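Local coordinates for protein structure-specific endonuclease subunit slx4 (PDB 4ZDT) that regulates the Slx1-Slx4 structure-specific endonuclease, which cuts branched DNA structures arising in repair and recombination, here through its C-terminal domain bound to Slx1, at residues Ser32-Val36 and Glu37-Leu41; Val50-Asp53 and Leu54-Ser57; Asn22-Trp25 and Ile26-Thr30; Arg10-Ser13 and Gln14-Gln18. All blocks are in the same frame, centred on the assembly; numbering follows the deposited sequence.

Interaction 1: Ser32-Val36 and Glu37-Leu41; sequences SAIDV and EEFQL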
loop_
_atom_site.group_PDB
_atom_site.type_symbol
_atom_site.label_atom_id
_atom_site.label_comp_id
_atom_site.label_asym_id
_atom_site.label_seq_id
_atom_site.Cartn_x
_atom_site.Cartn_y
_atom_site.Cartn_z
ATOM N N SER B 32 1.590 -3.372 8.707
ATOM C CA SER B 32 1.820 -2.666 9.976
ATOM C C SER B 32 0.603 -1.864 10.401
ATOM O O SER B 32 0.021 -1.118 9.598
ATOM C CB SER B 32 3.030 -1.711 9.888
ATOM O OG SER B 32 4.174 -2.377 9.388
ATOM N N ALA B 33 0.247 -1.995 11.678
ATOM C CA ALA B 33 -0.941 -1.332 12.236
ATOM C C ALA B 33 -0.856 0.190 12.227
ATOM O O ALA B 33 0.209 0.778 12.422
ATOM C CB ALA B 33 -1.222 -1.821 13.631
ATOM N N ILE B 34 -2.018 0.799 12.019
ATOM C CA ILE B 34 -2.206 2.237 11.896
ATOM C C ILE B 34 -2.877 2.760 13.171
ATOM O O ILE B 34 -3.782 2.116 13.684
ATOM C CB ILE B 34 -3.085 2.492 10.619
ATOM C CG1 ILE B 34 -2.415 1.876 9.369
ATOM C CG2 ILE B 34 -3.466 3.949 10.421
ATOM C CD1 ILE B 34 -1.028 2.416 9.070
ATOM N N ASP B 35 -2.403 3.894 13.701
ATOM C CA ASP B 35 -3.082 4.582 14.809
ATOM C C ASP B 35 -4.192 5.448 14.200
ATOM O O ASP B 35 -3.916 6.444 13.525
ATOM C CB ASP B 35 -2.089 5.432 15.620
ATOM C CG ASP B 35 -2.753 6.209 16.769
ATOM O OD1 ASP B 35 -3.871 6.752 16.602
ATOM O OD2 ASP B 35 -2.130 6.307 17.845
ATOM N N VAL B 36 -5.442 5.058 14.430
ATOM C CA VAL B 36 -6.591 5.701 13.774
ATOM C C VAL B 36 -6.689 7.195 14.080
ATOM O O VAL B 36 -6.889 8.002 13.172
ATOM C CB VAL B 36 -7.898 4.979 14.091
ATOM C CG1 VAL B 36 -9.059 5.685 13.443
ATOM C CG2 VAL B 36 -7.828 3.580 13.569
ATOM N N GLU B 37 -6.517 7.554 15.355
ATOM C CA GLU B 37 -6.519 8.954 15.764
ATOM C C GLU B 37 -5.394 9.753 15.108
ATOM O O GLU B 37 -5.628 10.861 14.627
ATOM C CB GLU B 37 -6.494 9.082 17.295
ATOM C CG GLU B 37 -7.872 8.821 17.927
ATOM C CD GLU B 37 -7.812 8.376 19.386
ATOM O OE1 GLU B 37 -6.874 8.778 20.111
ATOM O OE2 GLU B 37 -8.718 7.619 19.809
ATOM N N GLU B 38 -4.187 9.187 15.060
ATOM C CA GLU B 38 -3.074 9.852 14.371
ATOM C C GLU B 38 -3.349 10.001 12.868
ATOM O O GLU B 38 -3.087 11.068 12.293
ATOM C CB GLU B 38 -1.743 9.129 14.623
ATOM C CG GLU B 38 -1.144 9.382 16.023
ATOM C CD GLU B 38 0.134 8.581 16.280
ATOM O OE1 GLU B 38 0.786 8.137 15.303
ATOM O OE2 GLU B 38 0.492 8.399 17.464
ATOM N N PHE B 39 -3.902 8.945 12.267
ATOM C CA PHE B 39 -4.282 8.889 10.836
ATOM C C PHE B 39 -5.309 9.968 10.495
ATOM O O PHE B 39 -5.173 10.665 9.469
ATOM C CB PHE B 39 -4.834 7.490 10.510
ATOM C CG PHE B 39 -5.114 7.223 9.020
ATOM C CD1 PHE B 39 -4.269 7.723 8.005
ATOM C CD2 PHE B 39 -6.179 6.409 8.650
ATOM C CE1 PHE B 39 -4.520 7.447 6.641
ATOM C CE2 PHE B 39 -6.434 6.109 7.290
ATOM C CZ PHE B 39 -5.592 6.638 6.285
ATOM N N GLN B 40 -6.314 10.136 11.354
ATOM C CA GLN B 40 -7.311 11.190 11.154
ATOM C C GLN B 40 -6.656 12.570 11.035
ATOM O O GLN B 40 -6.996 13.353 10.140
ATOM C CB GLN B 40 -8.348 11.156 12.281
ATOM C CG GLN B 40 -9.495 12.159 12.127
ATOM C CD GLN B 40 -10.485 12.072 13.274
ATOM O OE1 GLN B 40 -10.089 12.050 14.444
ATOM N NE2 GLN B 40 -11.780 12.008 12.948
ATOM N N LEU B 41 -5.701 12.852 11.925
ATOM C CA LEU B 41 -4.952 14.120 11.896
ATOM C C LEU B 41 -4.063 14.220 10.664
ATOM O O LEU B 41 -3.982 15.282 10.024
ATOM C CB LEU B 41 -4.124 14.278 13.183
ATOM C CG LEU B 41 -4.903 14.435 14.489
ATOM C CD1 LEU B 41 -4.059 13.990 15.706
ATOM C CD2 LEU B 41 -5.363 15.871 14.658
#
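Asp35 takes the N-cap position of helix 36-45 in the C-terminal domain of Slx4, and Ile34 and Phe39 on either side of the capped turn complete it as a hydrophobic staple. Asp35 holds CG anti to its own N (chi1 178°), which carries the carboxylate alongside the first turn that follows. There Asp35 OD1 accepts from Glu38 N at 2.9 Å. The bond is nearly straight at the hydrogen (170°), yet the donor reaches the oxygen from above the carboxylate plane, 55° out of it. The carboxylate of Glu38 lies stacked against that of Asp35, nearly parallel to it, with Glu38 OE2 3.4 Å from Asp35 OD2. Two like charges so close would probably repel, although the amide ends of the first helical turn are likely to ease the charge on Asp35.

The backbone of Asp35 serves the helix as well: its O receives Phe39 N at 2.8 Å. Val36 continues the pattern, its O accepting Gln40 N at 2.9 Å, while its methyl groups turn from this turn to pack on Leu52 and Ile55 of helix 52-62 and on Met66. Phe39 sends its ring into the interior, among Ile12 and Val16 of helix 3-18 and Val24 of helix 23-29. At the base of that side chain the staple closes: Ile34 CG2, approaching the ring obliquely, lies 3.8 Å from Phe39 CB and 3.9 Å from Phe39 CG.

Interaction 2: Val50-Asp53 and Leu54-Ser57; sequences VSLD and LIKS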
loop_
_atom_site.group_PDB
_atom_site.type_symbol
_atom_site.label_atom_id
_atom_site.label_comp_id
_atom_site.label_asym_id
_atom_site.label_seq_id
_atom_site.Cartn_x
_atom_site.Cartn_y
_atom_site.Cartn_z
ATOM N N VAL B 50 -12.376 13.500 7.692
ATOM C CA VAL B 50 -13.212 12.307 7.836
ATOM C C VAL B 50 -13.307 11.890 9.295
ATOM O O VAL B 50 -12.403 12.170 10.098
ATOM C CB VAL B 50 -12.692 11.123 6.992
ATOM C CG1 VAL B 50 -12.759 11.467 5.508
ATOM C CG2 VAL B 50 -11.247 10.745 7.399
ATOM N N SER B 51 -14.396 11.202 9.619
ATOM C CA SER B 51 -14.675 10.747 10.972
ATOM C C SER B 51 -13.895 9.491 11.284
ATOM O O SER B 51 -13.436 8.792 10.378
ATOM C CB SER B 51 -16.175 10.435 11.096
ATOM O OG SER B 51 -16.519 9.364 10.213
ATOM N N LEU B 52 -13.761 9.192 12.573
ATOM C CA LEU B 52 -13.202 7.917 13.017
ATOM C C LEU B 52 -14.011 6.713 12.546
ATOM O O LEU B 52 -13.432 5.671 12.227
ATOM C CB LEU B 52 -13.033 7.892 14.545
ATOM C CG LEU B 52 -11.960 8.819 15.129
ATOM C CD1 LEU B 52 -11.811 8.577 16.645
ATOM C CD2 LEU B 52 -10.620 8.624 14.418
ATOM N N ASP B 53 -15.341 6.848 12.480
ATOM C CA ASP B 53 -16.179 5.772 11.933
ATOM C C ASP B 53 -15.875 5.484 10.464
ATOM O O ASP B 53 -15.814 4.318 10.047
ATOM C CB ASP B 53 -17.676 6.079 12.094
ATOM C CG ASP B 53 -18.171 5.898 13.536
ATOM O OD1 ASP B 53 -17.441 5.321 14.367
ATOM O OD2 ASP B 53 -19.293 6.341 13.832
ATOM N N LEU B 54 -15.665 6.543 9.689
ATOM C CA LEU B 54 -15.321 6.401 8.279
ATOM C C LEU B 54 -13.959 5.733 8.114
ATOM O O LEU B 54 -13.747 4.955 7.184
ATOM C CB LEU B 54 -15.325 7.766 7.587
ATOM C CG LEU B 54 -16.646 8.195 6.944
ATOM C CD1 LEU B 54 -16.492 9.537 6.244
ATOM C CD2 LEU B 54 -17.140 7.134 5.973
ATOM N N ILE B 55 -13.038 6.042 9.023
ATOM C CA ILE B 55 -11.690 5.462 8.984
ATOM C C ILE B 55 -11.731 3.991 9.360
ATOM O O ILE B 55 -11.195 3.154 8.648
ATOM C CB ILE B 55 -10.691 6.248 9.870
ATOM C CG1 ILE B 55 -10.411 7.605 9.232
ATOM C CG2 ILE B 55 -9.370 5.456 10.042
ATOM C CD1 ILE B 55 -9.793 8.627 10.191
ATOM N N LYS B 56 -12.414 3.672 10.459
ATOM C CA LYS B 56 -12.553 2.284 10.894
ATOM C C LYS B 56 -13.197 1.414 9.821
ATOM O O LYS B 56 -12.725 0.292 9.572
ATOM C CB LYS B 56 -13.304 2.193 12.229
ATOM C CG LYS B 56 -12.557 2.871 13.372
ATOM C CD LYS B 56 -13.406 3.008 14.632
ATOM C CE LYS B 56 -12.571 3.621 15.756
ATOM N NZ LYS B 56 -13.379 3.857 16.997
ATOM N N SER B 57 -14.256 1.918 9.177
ATOM C CA SER B 57 -14.953 1.143 8.144
ATOM C C SER B 57 -14.098 0.994 6.897
ATOM O O SER B 57 -14.117 -0.051 6.251
ATOM C CB SER B 57 -16.343 1.717 7.791
ATOM O OG SER B 57 -16.273 3.045 7.284
#
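Ser51 OG stands between its own backbone N and carbonyl carbon (chi1 63°), a rotamer that turns the hydroxyl toward Leu54 N, and Val50 places CG2 in the same sense, facing Ile55. Together they make an N-cap with a hydrophobic staple at the start of helix 52-62. Ser51 OG accepts from Leu54 N at 3.0 Å with a moderately bent hydrogen bond (154°), and Leu54 CB packs against the same oxygen at 3.3 Å. The O of Ser51 takes the next amide, Ile55 N, so one residue receives two of the N-H groups that open the helix. With the hydroxyl of Ser51 gone, as in an alanine here, Leu54 N would probably lose its capping acceptor and the first turn be more prone to fray.

Further along, Lys56 N bonds to Leu52 O at 2.9 Å, and Lys56 CG lies close over that carbonyl oxygen before the extended chain runs outward. Asp53 O accepts Ser57 N at 3.0 Å, while Ser57 OG is engaged with His9 NE2 of helix 3-18. Leu52 and Ile55 pack on Val36 of helix 36-45, and Leu54 touches Thr8 and His9 of helix 3-18. In the staple itself the Val50 and Ile55 side chains cross at about a right angle, with Val50 CG2 3.7 Å from Ile55 CG1 and 3.8 Å from Ile55 CD1.

Interaction 3: Asn22-Trp25 and Ile26-Thr30; sequences NSVW and IKILT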
loop_
_atom_site.group_PDB
_atom_site.type_symbol
_atom_site.label_atom_id
_atom_site.label_comp_id
_atom_site.label_asym_id
_atom_site.label_seq_id
_atom_site.Cartn_x
_atom_site.Cartn_y
_atom_site.Cartn_z
ATOM N N ASN B 22 4.638 8.923 1.810
ATOM C CA ASN B 22 4.153 7.581 1.490
ATOM C C ASN B 22 4.220 6.600 2.654
ATOM O O ASN B 22 3.995 5.387 2.481
ATOM C CB ASN B 22 4.879 7.032 0.247
ATOM C CG ASN B 22 6.336 6.672 0.514
ATOM O OD1 ASN B 22 6.836 6.799 1.628
ATOM N ND2 ASN B 22 7.021 6.221 -0.530
ATOM N N SER B 23 4.529 7.121 3.837
ATOM C CA SER B 23 4.745 6.290 5.010
ATOM C C SER B 23 3.502 5.504 5.410
ATOM O O SER B 23 3.617 4.358 5.858
ATOM C CB SER B 23 5.280 7.109 6.192
ATOM O OG SER B 23 4.386 8.151 6.569
ATOM N N VAL B 24 2.320 6.106 5.266
ATOM C CA VAL B 24 1.097 5.373 5.586
ATOM C C VAL B 24 0.912 4.214 4.606
ATOM O O VAL B 24 0.578 3.112 5.012
ATOM C CB VAL B 24 -0.176 6.260 5.586
ATOM C CG1 VAL B 24 -1.434 5.393 5.772
ATOM C CG2 VAL B 24 -0.098 7.302 6.680
ATOM N N TRP B 25 1.095 4.475 3.318
ATOM C CA TRP B 25 0.898 3.417 2.341
ATOM C C TRP B 25 1.895 2.283 2.627
ATOM O O TRP B 25 1.534 1.107 2.583
ATOM C CB TRP B 25 1.018 3.934 0.915
ATOM C CG TRP B 25 0.414 3.006 -0.112
ATOM C CD1 TRP B 25 -0.335 1.876 0.129
ATOM C CD2 TRP B 25 0.464 3.155 -1.523
ATOM N NE1 TRP B 25 -0.730 1.310 -1.051
ATOM C CE2 TRP B 25 -0.249 2.071 -2.085
ATOM C CE3 TRP B 25 1.053 4.098 -2.381
ATOM C CZ2 TRP B 25 -0.397 1.906 -3.462
ATOM C CZ3 TRP B 25 0.902 3.940 -3.745
ATOM C CH2 TRP B 25 0.190 2.846 -4.278
ATOM N N ILE B 26 3.129 2.648 2.973
ATOM C CA ILE B 26 4.166 1.643 3.260
ATOM C C ILE B 26 3.803 0.795 4.478
ATOM O O ILE B 26 4.064 -0.410 4.498
ATOM C CB ILE B 26 5.551 2.305 3.440
ATOM C CG1 ILE B 26 6.012 2.925 2.111
ATOM C CG2 ILE B 26 6.583 1.293 3.966
ATOM C CD1 ILE B 26 6.443 1.918 1.094
ATOM N N LYS B 27 3.181 1.412 5.486
ATOM C CA LYS B 27 2.687 0.648 6.630
ATOM C C LYS B 27 1.660 -0.399 6.195
ATOM O O LYS B 27 1.763 -1.577 6.561
ATOM C CB LYS B 27 2.091 1.569 7.721
ATOM C CG LYS B 27 3.166 2.262 8.584
ATOM C CD LYS B 27 2.513 3.214 9.593
ATOM C CE LYS B 27 3.551 3.938 10.440
ATOM N NZ LYS B 27 2.851 4.719 11.475
ATOM N N ILE B 28 0.684 0.033 5.407
ATOM C CA ILE B 28 -0.378 -0.833 4.887
ATOM C C ILE B 28 0.225 -1.985 4.074
ATOM O O ILE B 28 -0.140 -3.145 4.261
ATOM C CB ILE B 28 -1.363 -0.021 3.995
ATOM C CG1 ILE B 28 -2.150 0.984 4.863
ATOM C CG2 ILE B 28 -2.338 -0.946 3.191
ATOM C CD1 ILE B 28 -2.912 2.050 4.047
ATOM N N LEU B 29 1.145 -1.644 3.178
ATOM C CA LEU B 29 1.774 -2.633 2.298
ATOM C C LEU B 29 2.659 -3.647 3.032
ATOM O O LEU B 29 3.046 -4.664 2.451
ATOM C CB LEU B 29 2.568 -1.926 1.191
ATOM C CG LEU B 29 1.771 -1.068 0.205
ATOM C CD1 LEU B 29 2.721 -0.295 -0.747
ATOM C CD2 LEU B 29 0.764 -1.906 -0.593
ATOM N N THR B 30 3.005 -3.356 4.281
ATOM C CA THR B 30 3.841 -4.244 5.083
ATOM C C THR B 30 3.074 -4.813 6.273
ATOM O O THR B 30 3.671 -5.342 7.207
ATOM C CB THR B 30 5.148 -3.559 5.548
ATOM O OG1 THR B 30 4.840 -2.434 6.377
ATOM C CG2 THR B 30 5.958 -3.083 4.343
#
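Trp25 and Leu29 meet one turn apart on helix 23-29, a short helix of the Slx4 C-terminal domain that borders Slx1. Leu29 N donates to Trp25 O at 2.8 Å. With Trp25 CG anti to its backbone N (chi1 -162°), the indole meets Leu29, whose CD1 sits over the five-membered ring of Trp25, 3.8 Å from its centroid and 10° off the ring normal, a CH-pi contact. The indole N-H is spent on another chain: Trp25 NE1 donates to Val47 O of Slx1. Leu29 O in turn receives Trp63 NE1 of Slx1.

Asn22 is the N-cap residue, but its side chain makes no capping bond; its O accepts Ile26 N at 2.9 Å. Ser23 O takes Lys27 N and Val24 O takes Ile28 N, while Ser23 OG bonds to Asp21 OD1. Further on, Thr30 N donates to Lys27 O at 3.1 Å, and Thr30 OG1 bonds to Ser32 OG.

A leucine in place of Trp25 would probably leave Val47 O of Slx1 without its indole donor and Leu29 without the ring face it rests on. The turns thus pair the carbonyls of Asn22 to Trp25 with the amides of Ile26 to Leu29, and add an indole N-H and the carbonyl of Leu29 to the polar contacts with Slx1.

Interaction 4: Arg10-Ser13 and Gln14-Gln18; sequences RAIS and QVVKQ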
loop_
_atom_site.group_PDB
_atom_site.type_symbol
_atom_site.label_atom_id
_atom_site.label_comp_id
_atom_site.label_asym_id
_atom_site.label_seq_id
_atom_site.Cartn_x
_atom_site.Cartn_y
_atom_site.Cartn_z
ATOM N N ARG B 10 -13.090 6.194 -1.097
ATOM C CA ARG B 10 -12.181 6.311 -2.233
ATOM C C ARG B 10 -11.216 7.485 -2.040
ATOM O O ARG B 10 -10.027 7.371 -2.336
ATOM C CB ARG B 10 -12.982 6.461 -3.536
ATOM C CG ARG B 10 -12.131 6.424 -4.819
ATOM C CD ARG B 10 -13.023 6.573 -6.055
ATOM N NE ARG B 10 -12.312 6.366 -7.318
ATOM C CZ ARG B 10 -11.482 7.244 -7.881
ATOM N NH1 ARG B 10 -11.207 8.406 -7.291
ATOM N NH2 ARG B 10 -10.912 6.955 -9.040
ATOM N N ALA B 11 -11.743 8.599 -1.516
ATOM C CA ALA B 11 -10.944 9.763 -1.174
ATOM C C ALA B 11 -9.849 9.451 -0.148
ATOM O O ALA B 11 -8.727 9.963 -0.273
ATOM C CB ALA B 11 -11.837 10.910 -0.677
ATOM N N ILE B 12 -10.148 8.609 0.852
ATOM C CA ILE B 12 -9.114 8.219 1.827
ATOM C C ILE B 12 -8.002 7.444 1.090
ATOM O O ILE B 12 -6.808 7.741 1.264
ATOM C CB ILE B 12 -9.673 7.387 3.021
ATOM C CG1 ILE B 12 -10.749 8.174 3.810
ATOM C CG2 ILE B 12 -8.539 6.947 3.973
ATOM C CD1 ILE B 12 -11.657 7.270 4.683
ATOM N N SER B 13 -8.399 6.476 0.252
ATOM C CA SER B 13 -7.430 5.697 -0.517
ATOM C C SER B 13 -6.567 6.605 -1.396
ATOM O O SER B 13 -5.340 6.422 -1.467
ATOM C CB SER B 13 -8.121 4.623 -1.361
ATOM O OG SER B 13 -8.851 3.712 -0.528
ATOM N N GLN B 14 -7.207 7.575 -2.058
ATOM C CA GLN B 14 -6.492 8.509 -2.920
ATOM C C GLN B 14 -5.470 9.324 -2.161
ATOM O O GLN B 14 -4.366 9.529 -2.662
ATOM C CB GLN B 14 -7.437 9.413 -3.732
ATOM C CG GLN B 14 -8.276 8.661 -4.755
ATOM C CD GLN B 14 -7.438 7.891 -5.764
ATOM O OE1 GLN B 14 -6.630 8.474 -6.497
ATOM N NE2 GLN B 14 -7.625 6.583 -5.810
ATOM N N VAL B 15 -5.795 9.764 -0.946
ATOM C CA VAL B 15 -4.823 10.509 -0.156
ATOM C C VAL B 15 -3.612 9.646 0.243
ATOM O O VAL B 15 -2.438 10.082 0.158
ATOM C CB VAL B 15 -5.457 11.136 1.107
ATOM C CG1 VAL B 15 -4.387 11.756 1.948
ATOM C CG2 VAL B 15 -6.512 12.209 0.714
ATOM N N VAL B 16 -3.900 8.427 0.698
ATOM C CA VAL B 16 -2.856 7.479 1.067
ATOM C C VAL B 16 -1.876 7.261 -0.087
ATOM O O VAL B 16 -0.659 7.262 0.128
ATOM C CB VAL B 16 -3.483 6.123 1.523
ATOM C CG1 VAL B 16 -2.407 5.029 1.673
ATOM C CG2 VAL B 16 -4.227 6.333 2.844
ATOM N N LYS B 17 -2.416 7.097 -1.292
ATOM C CA LYS B 17 -1.652 6.737 -2.474
ATOM C C LYS B 17 -1.038 7.921 -3.212
ATOM O O LYS B 17 -0.086 7.746 -3.984
ATOM C CB LYS B 17 -2.520 5.925 -3.446
ATOM C CG LYS B 17 -2.905 4.548 -2.895
ATOM C CD LYS B 17 -3.584 3.679 -3.939
ATOM C CE LYS B 17 -4.992 4.155 -4.275
ATOM N NZ LYS B 17 -5.633 3.198 -5.254
ATOM N N GLN B 18 -1.562 9.117 -2.964
ATOM C CA GLN B 18 -1.107 10.300 -3.715
ATOM C C GLN B 18 -0.268 11.289 -2.921
ATOM O O GLN B 18 0.424 12.115 -3.516
ATOM C CB GLN B 18 -2.282 11.004 -4.368
ATOM C CG GLN B 18 -2.912 10.181 -5.478
ATOM C CD GLN B 18 -4.002 10.921 -6.222
ATOM O OE1 GLN B 18 -4.645 11.832 -5.679
ATOM N NE2 GLN B 18 -4.247 10.509 -7.457
#
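Arg10 and Gln14 bring their flat ends together one turn apart on helix 3-18, an i to i+4 pair on the side of the helix that meets Slx1. Gln14 N first donates to Arg10 O at 2.8 Å. From there the Gln14 side chain climbs back along the preceding turn: CB is 3.6 Å from Arg10 O, and CG comes nearer that oxygen, 3.3 Å, while also touching Arg10 NH1 at 3.9 Å. A bend at the second torsion (chi2 -58°) folds the rest of the chain across the arginine instead of letting it run straight outward. Gln14 CD reaches 4.1 Å from Arg10 NH1, and NE2 ends over one face of the guanidinium, toward its rim, the amide and guanidinium planes only 21° apart. Gln14 NE2 also donates to Glu44 OE1 of Slx1, a residue that Arg10 packs against as well.

Lys17 bends too, at chi3, bringing its CE to 3.6 Å from Ser13 O, the oxygen that also accepts from Lys17 N. Its ammonium then bonds to Glu44 O and Gln46 O of Slx1. Beside it, Ser13 OG is shared between Cys45 O of Slx1 and Trp58 NE1 of helix 52-62.

Other residues of these turns pack against the rest of the domain. Ile12 packs on Phe39 of helix 36-45 and on Trp58, Val15 on Trp42 and Leu43 of helix 36-45, and Val16 on Trp25 and Ile28 of helix 23-29, so helix 3-18 lies against all three other helices while presenting another side to Slx1.

The four contacts lie on or at the start of the four helices of one compact domain. Interactions 3 and 4, centres 12 Å apart, both meet Slx1 and join where Trp25 CB packs on Val16 CG1 at 3.7 Å; Slx1 touches neither interaction 1 nor interaction 2. Those two, 11 Å apart, are linked by the probable hydrogen bond from Gln40 NE2 to Val50 O (2.9 Å). Phe39 of interaction 1 bridges the two groups, its CZ 3.7 Å from Val16 CG2 and its CE1 3.8 Å from Val24 CG1. Interactions 2 and 3 do not touch: their centres are 18 Å apart, on opposite sides of the chain's centre.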